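PDB 1IYB: ribonuclease from Nicotiana glutinosa, which probably cleaves RNA as a member of the ribonuclease T2 family and binds guanosine-5'-monophosphate in its pocket. Local coordinates for residues A[96-100]-A[101-105]; A[115-118]-A[119-123]; A[28-32]-A[33-37]; A[144-147]-A[148-151]. All blocks are in the same frame, centred on the assembly; numbering follows the deposited sequence.

How the contacts relate
Contact 1 supplies part of the nucleotide site. His96, Glu97, Lys100 and His101 of helix 91-102 line the pocket of guanosine-5'-monophosphate. Contact 2 lies on helix 111-124, the next helix in the chain. The two touch where Trp98 CB meets Phe115 CZ at 4.0 Å, and the side chain of Phe115 is about 11 Å from the nucleotide. Contact 3 is a surface loop that approaches the ligand from another part of the chain. Its Pro31 side chain is about 8 Å from the nucleotide, and its centre is about 24 Å from that of contact 1. Contact 4 is remote. It lies across the chain's centre from contact 1, with centres about 30 Å apart.

Contact 1 (A[96-100]-A[101-105]); sequences HEWEK and HGTCA. With 5GP (guanosine-5'-monophosphate), chain C.
Glu97 O is gripped by two backbone donors, His101 N at 3.0 Å and Gly102 N at 3.1 Å. The Gly102 N-H comes in the carbonyl plane, while that of His101 comes from above it. This shared acceptance, with the bond from Thr103 N to Trp98 O at 2.9 Å, belongs to a pi-type turn near the end of the helix. Thr103 OG1 donates to Glu99 O.

His96, Glu97, Lys100 and His101 meet the 5'-phosphate end of guanosine-5'-monophosphate. Lys100 is extended and runs beside His101. Its CG sits over the imidazole face, 3.9 Å from the centroid of the His101 ring, a CH-pi contact. Lys100 NZ and His101 NE2 both donate to O1P of the nucleotide, NZ at a short 2.5 Å and NE2 at 3.2 Å. NE2 also makes a weak bond to O2P. His96 NE2 donates to the ester oxygen O5' at 2.8 Å. Glu97 lies alongside His101, its OE1 2.5 Å from O2P of the nucleotide and its OE2 held by Trp46 NE1. The sequence HEWEKHGTC matches a signature segment of the ribonuclease T2 family, consistent with these residues forming the active site.

The face of the Trp98 ring covers Gly102, where a side chain would clash. Trp98 NE1 donates to Ser62 O. This end of helix 91-102 is lodged between strand 41-48, touched by Glu97 and His101, and helix 111-124, touched by Trp98 and His101.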
loop_
_atom_site.group_PDB
_atom_site.type_symbol
_atom_site.label_atom_id
_atom_site.label_comp_id
_atom_site.label_asym_id
_atom_site.label_seq_id
_atom_site.Cartn_x
_atom_site.Cartn_y
_atom_site.Cartn_z
ATOM N N HIS A 96 -4.348 13.260 -1.551
ATOM C CA HIS A 96 -4.097 11.825 -1.492
ATOM C C HIS A 96 -3.371 11.330 -2.742
ATOM O O HIS A 96 -2.421 10.552 -2.655
ATOM C CB HIS A 96 -5.421 11.069 -1.335
ATOM C CG HIS A 96 -5.288 9.587 -1.484
ATOM N ND1 HIS A 96 -4.710 8.789 -0.521
ATOM C CD2 HIS A 96 -5.627 8.760 -2.503
ATOM C CE1 HIS A 96 -4.699 7.535 -0.939
ATOM N NE2 HIS A 96 -5.249 7.490 -2.139
ATOM N N GLU A 97 -3.820 11.773 -3.910
ATOM C CA GLU A 97 -3.189 11.342 -5.145
ATOM C C GLU A 97 -1.751 11.837 -5.250
ATOM O O GLU A 97 -0.875 11.112 -5.731
ATOM C CB GLU A 97 -4.022 11.794 -6.351
ATOM C CG GLU A 97 -5.364 11.068 -6.439
ATOM C CD GLU A 97 -5.209 9.560 -6.604
ATOM O OE1 GLU A 97 -5.914 8.803 -5.899
ATOM O OE2 GLU A 97 -4.388 9.132 -7.444
ATOM N N TRP A 98 -1.486 13.057 -4.793
ATOM C CA TRP A 98 -0.118 13.552 -4.852
ATOM C C TRP A 98 0.786 12.797 -3.883
ATOM O O TRP A 98 1.867 12.339 -4.255
ATOM C CB TRP A 98 -0.029 15.050 -4.529
ATOM C CG TRP A 98 1.396 15.452 -4.269
ATOM C CD1 TRP A 98 1.986 15.651 -3.051
ATOM C CD2 TRP A 98 2.449 15.538 -5.239
ATOM N NE1 TRP A 98 3.338 15.842 -3.202
ATOM C CE2 TRP A 98 3.651 15.778 -4.534
ATOM C CE3 TRP A 98 2.494 15.429 -6.636
ATOM C CZ2 TRP A 98 4.887 15.910 -5.179
ATOM C CZ3 TRP A 98 3.727 15.559 -7.280
ATOM C CH2 TRP A 98 4.905 15.797 -6.548
ATOM N N GLU A 99 0.344 12.671 -2.639
ATOM C CA GLU A 99 1.158 12.002 -1.635
ATOM C C GLU A 99 1.390 10.517 -1.881
ATOM O O GLU A 99 2.491 10.016 -1.663
ATOM C CB GLU A 99 0.557 12.258 -0.250
ATOM C CG GLU A 99 0.538 13.752 0.057
ATOM C CD GLU A 99 0.258 14.085 1.509
ATOM O OE1 GLU A 99 0.267 15.296 1.836
ATOM O OE2 GLU A 99 0.030 13.155 2.314
ATOM N N LYS A 100 0.374 9.809 -2.361
ATOM C CA LYS A 100 0.537 8.381 -2.623
ATOM C C LYS A 100 1.220 8.070 -3.952
ATOM O O LYS A 100 2.050 7.161 -4.033
ATOM C CB LYS A 100 -0.819 7.666 -2.599
ATOM C CG LYS A 100 -0.722 6.171 -2.914
ATOM C CD LYS A 100 -2.069 5.465 -2.783
ATOM C CE LYS A 100 -1.928 3.960 -3.023
ATOM N NZ LYS A 100 -3.218 3.220 -2.867
ATOM N N HIS A 101 0.882 8.829 -4.990
ATOM C CA HIS A 101 1.427 8.579 -6.322
ATOM C C HIS A 101 2.385 9.637 -6.885
ATOM O O HIS A 101 3.461 9.307 -7.389
ATOM C CB HIS A 101 0.263 8.382 -7.297
ATOM C CG HIS A 101 -0.598 7.194 -6.987
ATOM N ND1 HIS A 101 -0.162 5.896 -7.147
ATOM C CD2 HIS A 101 -1.876 7.107 -6.543
ATOM C CE1 HIS A 101 -1.134 5.062 -6.819
ATOM N NE2 HIS A 101 -2.185 5.771 -6.450
ATOM N N GLY A 102 1.983 10.902 -6.826
ATOM C CA GLY A 102 2.823 11.967 -7.346
ATOM C C GLY A 102 4.240 11.989 -6.800
ATOM O O GLY A 102 5.201 12.192 -7.542
ATOM N N THR A 103 4.379 11.790 -5.495
ATOM C CA THR A 103 5.699 11.804 -4.879
ATOM C C THR A 103 6.629 10.745 -5.470
ATOM O O THR A 103 7.854 10.880 -5.408
ATOM C CB THR A 103 5.602 11.573 -3.360
ATOM O OG1 THR A 103 4.944 10.323 -3.112
ATOM C CG2 THR A 103 4.824 12.710 -2.695
ATOM N N CYS A 104 6.053 9.693 -6.042
ATOM C CA CYS A 104 6.858 8.628 -6.624
ATOM C C CYS A 104 7.383 8.974 -8.015
ATOM O O CYS A 104 8.089 8.175 -8.633
ATOM C CB CYS A 104 6.054 7.323 -6.659
ATOM S SG CYS A 104 5.556 6.742 -4.998
ATOM N N ALA A 105 7.052 10.170 -8.496
ATOM C CA ALA A 105 7.516 10.630 -9.802
ATOM C C ALA A 105 8.071 12.046 -9.671
ATOM O O ALA A 105 8.147 12.783 -10.653
ATOM C CB ALA A 105 6.371 10.609 -10.813
HETATM P P 5GP C . -5.632 5.128 -5.161
HETATM O O1P 5GP C . -4.490 4.292 -4.783
HETATM O O2P 5GP C . -5.209 6.368 -5.923
HETATM O O3P 5GP C . -6.675 4.293 -5.983
HETATM O "O5'" 5GP C . -6.494 5.655 -3.872
HETATM C "C5'" 5GP C . -7.778 6.362 -4.037
HETATM C "C4'" 5GP C . -8.450 6.789 -2.710
HETATM O "O4'" 5GP C . -8.924 8.194 -2.913
HETATM C "C3'" 5GP C . -9.711 6.071 -2.235
HETATM O "O3'" 5GP C . -9.454 4.895 -1.483
HETATM C "C2'" 5GP C . -10.454 7.112 -1.390
HETATM O "O2'" 5GP C . -10.021 7.108 -0.012
HETATM C "C1'" 5GP C . -10.128 8.414 -2.104
HETATM N N9 5GP C . -11.193 9.110 -2.892
HETATM C C8 5GP C . -11.781 10.338 -2.682
HETATM N N7 5GP C . -12.623 10.729 -3.615
HETATM C C5 5GP C . -12.581 9.650 -4.520
HETATM C C6 5GP C . -13.293 9.489 -5.755
HETATM O O6 5GP C . -14.090 10.260 -6.278
HETATM N N1 5GP C . -12.974 8.245 -6.385
HETATM C C2 5GP C . -12.081 7.313 -5.860
HETATM N N2 5GP C . -11.931 6.208 -6.620
HETATM N N3 5GP C . -11.410 7.462 -4.702
HETATM C C4 5GP C . -11.711 8.656 -4.086
#

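Contact 2 (A[115-118]-A[119-123])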
loop_
_atom_site.group_PDB
_atom_site.type_symbol
_atom_site.label_atom_id
_atom_site.label_comp_id
_atom_site.label_asym_id
_atom_site.label_seq_id
_atom_site.Cartn_x
_atom_site.Cartn_y
_atom_site.Cartn_z
ATOM N N PHE A 115 -0.093 17.733 -11.661
ATOM C CA PHE A 115 -1.503 18.016 -11.877
ATOM C C PHE A 115 -1.767 18.545 -13.279
ATOM O O PHE A 115 -2.788 18.215 -13.880
ATOM C CB PHE A 115 -2.020 18.981 -10.806
ATOM C CG PHE A 115 -2.187 18.333 -9.461
ATOM C CD1 PHE A 115 -1.168 18.378 -8.510
ATOM C CD2 PHE A 115 -3.337 17.606 -9.175
ATOM C CE1 PHE A 115 -1.299 17.701 -7.290
ATOM C CE2 PHE A 115 -3.477 16.928 -7.965
ATOM C CZ PHE A 115 -2.455 16.976 -7.022
ATOM N N LYS A 116 -0.850 19.350 -13.809
ATOM C CA LYS A 116 -1.026 19.872 -15.162
ATOM C C LYS A 116 -1.002 18.731 -16.183
ATOM O O LYS A 116 -1.809 18.704 -17.114
ATOM C CB LYS A 116 0.071 20.890 -15.498
ATOM C CG LYS A 116 0.123 21.287 -16.972
ATOM C CD LYS A 116 1.258 22.264 -17.246
ATOM C CE LYS A 116 1.622 22.297 -18.729
ATOM N NZ LYS A 116 0.448 22.581 -19.598
ATOM N N LYS A 117 -0.079 17.788 -16.018
ATOM C CA LYS A 117 0.002 16.673 -16.950
ATOM C C LYS A 117 -1.295 15.866 -16.916
ATOM O O LYS A 117 -1.815 15.468 -17.959
ATOM C CB LYS A 117 1.188 15.763 -16.610
ATOM C CG LYS A 117 1.345 14.581 -17.560
ATOM C CD LYS A 117 1.683 15.028 -18.973
ATOM C CE LYS A 117 1.767 13.838 -19.916
ATOM N NZ LYS A 117 2.260 14.233 -21.269
ATOM N N ALA A 118 -1.816 15.622 -15.718
ATOM C CA ALA A 118 -3.056 14.865 -15.585
ATOM C C ALA A 118 -4.195 15.588 -16.303
ATOM O O ALA A 118 -5.012 14.963 -16.980
ATOM C CB ALA A 118 -3.398 14.677 -14.111
ATOM N N LEU A 119 -4.250 16.907 -16.142
ATOM C CA LEU A 119 -5.289 17.706 -16.781
ATOM C C LEU A 119 -5.148 17.692 -18.296
ATOM O O LEU A 119 -6.147 17.621 -19.017
ATOM C CB LEU A 119 -5.236 19.148 -16.270
ATOM C CG LEU A 119 -5.724 19.357 -14.837
ATOM C CD1 LEU A 119 -5.444 20.787 -14.404
ATOM C CD2 LEU A 119 -7.216 19.061 -14.755
ATOM N N ASP A 120 -3.911 17.761 -18.782
ATOM C CA ASP A 120 -3.672 17.752 -20.220
ATOM C C ASP A 120 -4.037 16.396 -20.819
ATOM O O ASP A 120 -4.610 16.328 -21.910
ATOM C CB ASP A 120 -2.212 18.121 -20.517
ATOM C CG ASP A 120 -1.930 19.610 -20.303
ATOM O OD1 ASP A 120 -0.749 20.018 -20.381
ATOM O OD2 ASP A 120 -2.887 20.380 -20.066
ATOM N N LEU A 121 -3.715 15.316 -20.108
ATOM C CA LEU A 121 -4.049 13.973 -20.574
ATOM C C LEU A 121 -5.573 13.809 -20.617
ATOM O O LEU A 121 -6.117 13.176 -21.521
ATOM C CB LEU A 121 -3.439 12.920 -19.639
ATOM C CG LEU A 121 -1.937 12.673 -19.809
ATOM C CD1 LEU A 121 -1.393 11.930 -18.598
ATOM C CD2 LEU A 121 -1.696 11.886 -21.095
ATOM N N LYS A 122 -6.252 14.401 -19.639
ATOM C CA LYS A 122 -7.707 14.329 -19.551
ATOM C C LYS A 122 -8.348 14.969 -20.782
ATOM O O LYS A 122 -9.278 14.416 -21.370
ATOM C CB LYS A 122 -8.172 15.034 -18.269
ATOM C CG LYS A 122 -9.680 15.089 -18.039
ATOM C CD LYS A 122 -10.283 13.708 -17.892
ATOM C CE LYS A 122 -11.660 13.774 -17.233
ATOM N NZ LYS A 122 -12.615 14.656 -17.963
ATOM N N ASN A 123 -7.846 16.134 -21.168
ATOM C CA ASN A 123 -8.371 16.837 -22.334
ATOM C C ASN A 123 -8.013 16.090 -23.616
ATOM O O ASN A 123 -8.768 16.110 -24.584
ATOM C CB ASN A 123 -7.811 18.258 -22.377
ATOM C CG ASN A 123 -8.300 19.045 -23.579
ATOM O OD1 ASN A 123 -9.492 19.325 -23.712
ATOM N ND2 ASN A 123 -7.377 19.410 -24.460
#
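Lys116 NZ and Asp120 OD1 form a salt bridge at 2.9 Å, one helical turn apart. The lysine chain is straight up to CE and bends at its last torsion (chi4 54°), which turns NZ onto the carboxylate. OD1 accepts on its syn lone pair, the side of the other oxygen. That second oxygen, OD2, has its own salt bridge to Arg75, so both carboxylate oxygens have a cationic partner.

The carbonyls of 115-118 are each taken by an amide four residues on. Asp120 N to Lys116 O is the shortest of these, at 2.8 Å. Leu121 N meets Lys117 O at 2.9 Å, and Leu119 N and Lys122 N bind Phe115 O and Ala118 O. Lys117 CE packs on Leu121 CG at 3.9 Å, while its NZ is carried past the leucine to Gly185 O. Lys122 NZ makes a weak bond to Phe40 O.

Phe115 and Leu119 pack on helix 73-79, and Leu121 on strands 10-16 and 41-48. The helix is thus amphipathic: its leucines and Phe115 are buried, and Lys116 is exposed. Asp120 sits between two positive groups, which would probably favour its charged form.

Contact 3 (A[28-32]-A[33-37]); sequences CCYPK and TGKPA
Tyr30 CG stands anti to its own carbonyl carbon (chi1 -60°), and this lays the phenol ring beside Lys35. The lysine runs out straight (chi1 -176°) alongside the ring, pointing the same way. Lys35 CA sits over one face of the ring, 4.0 Å from the Tyr30 ring centroid, a CH-pi contact offset toward the rim. Further out, Lys35 CB touches Tyr30 CE2 at 3.7 Å and Lys35 CG lies 3.8 Å from Tyr30 CZ. The ammonium group continues to the chain's end, where it makes a salt bridge with the terminal carboxylate of Phe208 and a cation-pi contact with its ring.

Two prolines add an apolar patch. Pro31 CD meets Pro36 CG at 3.5 Å, and Tyr30 CD1 rests on Pro36 CD. Replacing Tyr30 with an alanine would probably strip the ring from the aliphatic part of Lys35 and from Pro36 CD, leaving the lysine positioned mainly by its hold on Phe208.

Within the turn, Gly34 N donates to Pro31 O at 3.0 Å. Gly34 takes a positive phi (118°) at which a side chain would collide with the carbonyl oxygen of Thr33. Neighbouring ties fix the base of the loop: Cys28 is bonded to Cys22 and Cys29 to Cys85, while Tyr30 O accepts from Ser87 OG. The arrangement is a type I beta turn, Pro31 to Gly34, at the tip of a disulfide-tethered surface loop between helix 18-21 and strand 41-48.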
loop_
_atom_site.group_PDB
_atom_site.type_symbol
_atom_site.label_atom_id
_atom_site.label_comp_id
_atom_site.label_asym_id
_atom_site.label_seq_id
_atom_site.Cartn_x
_atom_site.Cartn_y
_atom_site.Cartn_z
ATOM N N CYS A 28 -21.960 7.350 -1.970
ATOM C CA CYS A 28 -21.114 8.274 -2.713
ATOM C C CYS A 28 -21.781 9.623 -2.443
ATOM O O CYS A 28 -22.980 9.675 -2.170
ATOM C CB CYS A 28 -21.120 7.950 -4.219
ATOM S SG CYS A 28 -22.295 8.913 -5.231
ATOM N N CYS A 29 -21.003 10.698 -2.492
ATOM C CA CYS A 29 -21.520 12.041 -2.249
ATOM C C CYS A 29 -20.997 13.002 -3.306
ATOM O O CYS A 29 -19.812 12.973 -3.641
ATOM C CB CYS A 29 -21.077 12.541 -0.870
ATOM S SG CYS A 29 -21.968 11.791 0.529
ATOM N N TYR A 30 -21.873 13.847 -3.838
ATOM C CA TYR A 30 -21.440 14.816 -4.836
ATOM C C TYR A 30 -20.637 15.908 -4.138
ATOM O O TYR A 30 -20.808 16.144 -2.939
ATOM C CB TYR A 30 -22.636 15.480 -5.529
ATOM C CG TYR A 30 -23.568 14.547 -6.272
ATOM C CD1 TYR A 30 -23.114 13.344 -6.812
ATOM C CD2 TYR A 30 -24.899 14.899 -6.479
ATOM C CE1 TYR A 30 -23.971 12.513 -7.542
ATOM C CE2 TYR A 30 -25.761 14.083 -7.203
ATOM C CZ TYR A 30 -25.293 12.894 -7.730
ATOM O OH TYR A 30 -26.152 12.096 -8.448
ATOM N N PRO A 31 -19.736 16.577 -4.871
ATOM C CA PRO A 31 -18.934 17.651 -4.275
ATOM C C PRO A 31 -19.898 18.717 -3.755
ATOM O O PRO A 31 -21.069 18.736 -4.138
ATOM C CB PRO A 31 -18.098 18.155 -5.451
ATOM C CG PRO A 31 -17.948 16.933 -6.303
ATOM C CD PRO A 31 -19.325 16.323 -6.262
ATOM N N LYS A 32 -19.415 19.604 -2.892
ATOM C CA LYS A 32 -20.274 20.645 -2.334
ATOM C C LYS A 32 -20.965 21.488 -3.398
ATOM O O LYS A 32 -22.083 21.965 -3.191
ATOM C CB LYS A 32 -19.469 21.567 -1.419
ATOM C CG LYS A 32 -18.888 20.880 -0.201
ATOM C CD LYS A 32 -18.311 21.902 0.760
ATOM C CE LYS A 32 -17.721 21.239 1.986
ATOM N NZ LYS A 32 -17.234 22.261 2.954
ATOM N N THR A 33 -20.294 21.665 -4.532
ATOM C CA THR A 33 -20.823 22.466 -5.633
ATOM C C THR A 33 -21.917 21.802 -6.475
ATOM O O THR A 33 -22.497 22.448 -7.356
ATOM C CB THR A 33 -19.679 22.933 -6.564
ATOM O OG1 THR A 33 -18.882 21.805 -6.956
ATOM C CG2 THR A 33 -18.795 23.946 -5.845
ATOM N N GLY A 34 -22.200 20.528 -6.210
ATOM C CA GLY A 34 -23.246 19.837 -6.946
ATOM C C GLY A 34 -22.828 18.637 -7.771
ATOM O O GLY A 34 -21.659 18.246 -7.800
ATOM N N LYS A 35 -23.806 18.052 -8.453
ATOM C CA LYS A 35 -23.578 16.882 -9.294
ATOM C C LYS A 35 -22.559 17.168 -10.390
ATOM O O LYS A 35 -22.730 18.097 -11.178
ATOM C CB LYS A 35 -24.892 16.439 -9.940
ATOM C CG LYS A 35 -24.774 15.170 -10.769
ATOM C CD LYS A 35 -26.052 14.911 -11.557
ATOM C CE LYS A 35 -25.963 13.606 -12.333
ATOM N NZ LYS A 35 -27.131 13.429 -13.244
ATOM N N PRO A 36 -21.480 16.374 -10.453
ATOM C CA PRO A 36 -20.466 16.592 -11.489
ATOM C C PRO A 36 -21.058 16.327 -12.871
ATOM O O PRO A 36 -22.101 15.679 -12.991
ATOM C CB PRO A 36 -19.389 15.564 -11.143
ATOM C CG PRO A 36 -19.551 15.374 -9.659
ATOM C CD PRO A 36 -21.047 15.340 -9.499
ATOM N N ALA A 37 -20.395 16.830 -13.906
ATOM C CA ALA A 37 -20.851 16.607 -15.272
ATOM C C ALA A 37 -20.811 15.106 -15.535
ATOM O O ALA A 37 -19.991 14.394 -14.955
ATOM C CB ALA A 37 -19.941 17.331 -16.249
#

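Contact 4 (A[144-147]-A[148-151]); sequences SLNS and IKNA
Ile148 N donates to Ser144 O at 3.3 Å, a weak bond that opens the backbone ladder of the helix. The next rungs are firmer. Lys149 N reaches Leu145 O at 3.0 Å, and Asn150 N reaches Asn146 O at 2.9 Å. Ala151 N binds Ser147 O.

Side-chain hydrogen bonds fasten the first turn. Ser144 OG accepts from Ser147 N at 3.1 Å. Ser147 OG, wedged between its own backbone N and carbonyl carbon (chi1 72°), donates back to Ser144 O at 2.7 Å. Ser144 O therefore takes a short hydroxyl bond besides weak ones from the amides of Ser147 and Ile148. Putting an alanine at Ser147 would probably leave Ser144 O with those weak amide bonds and a less firmly held first turn, though the bond from the backbone N to Ser144 OG could remain.

Ser144 is the N-cap of helix 145-156. It is also the last residue of strand 142-144, which pairs antiparallel with strand 202-204. The chain passes from strand to helix with no linker, and the serine side chain satisfies an amide that lacks a preceding turn.

Apolar contacts lie along the helix flank. Lys149 is extended, and its CE crosses Leu145 CG at 3.7 Å. Ile148 is buried. Leu145, Ile148 and Lys149 all touch Ile162 of strand 161-166. Ser147 meets Ile136, and Ala151 packs on Ala134.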
loop_
_atom_site.group_PDB
_atom_site.type_symbol
_atom_site.label_atom_id
_atom_site.label_comp_id
_atom_site.label_asym_id
_atom_site.label_seq_id
_atom_site.Cartn_x
_atom_site.Cartn_y
_atom_site.Cartn_z
ATOM N N SER A 144 -19.948 -5.114 -25.141
ATOM C CA SER A 144 -18.887 -6.097 -25.025
ATOM C C SER A 144 -17.614 -5.390 -24.595
ATOM O O SER A 144 -17.370 -4.241 -24.966
ATOM C CB SER A 144 -18.651 -6.820 -26.356
ATOM O OG SER A 144 -18.089 -5.957 -27.326
ATOM N N LEU A 145 -16.810 -6.085 -23.801
ATOM C CA LEU A 145 -15.554 -5.534 -23.322
ATOM C C LEU A 145 -14.670 -5.150 -24.509
ATOM O O LEU A 145 -14.056 -4.080 -24.529
ATOM C CB LEU A 145 -14.849 -6.568 -22.446
ATOM C CG LEU A 145 -13.469 -6.221 -21.899
ATOM C CD1 LEU A 145 -13.550 -4.976 -21.030
ATOM C CD2 LEU A 145 -12.945 -7.408 -21.100
ATOM N N ASN A 146 -14.619 -6.022 -25.510
ATOM C CA ASN A 146 -13.805 -5.759 -26.686
ATOM C C ASN A 146 -14.249 -4.535 -27.491
ATOM O O ASN A 146 -13.413 -3.838 -28.068
ATOM C CB ASN A 146 -13.774 -6.993 -27.591
ATOM C CG ASN A 146 -12.886 -8.095 -27.050
ATOM O OD1 ASN A 146 -11.719 -7.864 -26.728
ATOM N ND2 ASN A 146 -13.430 -9.305 -26.960
ATOM N N SER A 147 -15.552 -4.263 -27.531
ATOM C CA SER A 147 -16.042 -3.104 -28.275
ATOM C C SER A 147 -15.538 -1.821 -27.619
ATOM O O SER A 147 -15.189 -0.852 -28.297
ATOM C CB SER A 147 -17.575 -3.094 -28.322
ATOM O OG SER A 147 -18.142 -2.757 -27.066
ATOM N N ILE A 148 -15.494 -1.832 -26.290
ATOM C CA ILE A 148 -15.037 -0.682 -25.523
ATOM C C ILE A 148 -13.537 -0.477 -25.733
ATOM O O ILE A 148 -13.081 0.637 -25.999
ATOM C CB ILE A 148 -15.348 -0.885 -24.015
ATOM C CG1 ILE A 148 -16.866 -0.909 -23.801
ATOM C CG2 ILE A 148 -14.706 0.222 -23.179
ATOM C CD1 ILE A 148 -17.286 -1.339 -22.404
ATOM N N LYS A 149 -12.777 -1.561 -25.625
ATOM C CA LYS A 149 -11.331 -1.497 -25.814
ATOM C C LYS A 149 -10.965 -1.025 -27.218
ATOM O O LYS A 149 -10.122 -0.145 -27.391
ATOM C CB LYS A 149 -10.704 -2.875 -25.595
ATOM C CG LYS A 149 -10.710 -3.373 -24.168
ATOM C CD LYS A 149 -10.101 -4.765 -24.107
ATOM C CE LYS A 149 -9.988 -5.277 -22.684
ATOM N NZ LYS A 149 -9.315 -6.608 -22.648
ATOM N N ASN A 150 -11.607 -1.612 -28.222
ATOM C CA ASN A 150 -11.297 -1.271 -29.604
ATOM C C ASN A 150 -11.749 0.112 -30.049
ATOM O O ASN A 150 -11.109 0.726 -30.901
ATOM C CB ASN A 150 -11.836 -2.358 -30.538
ATOM C CG ASN A 150 -11.161 -3.702 -30.304
ATOM O OD1 ASN A 150 -10.003 -3.758 -29.882
ATOM N ND2 ASN A 150 -11.872 -4.787 -30.587
ATOM N N ALA A 151 -12.838 0.611 -29.474
ATOM C CA ALA A 151 -13.310 1.944 -29.820
ATOM C C ALA A 151 -12.240 2.935 -29.365
ATOM O O ALA A 151 -11.912 3.889 -30.067
ATOM C CB ALA A 151 -14.630 2.234 -29.118
#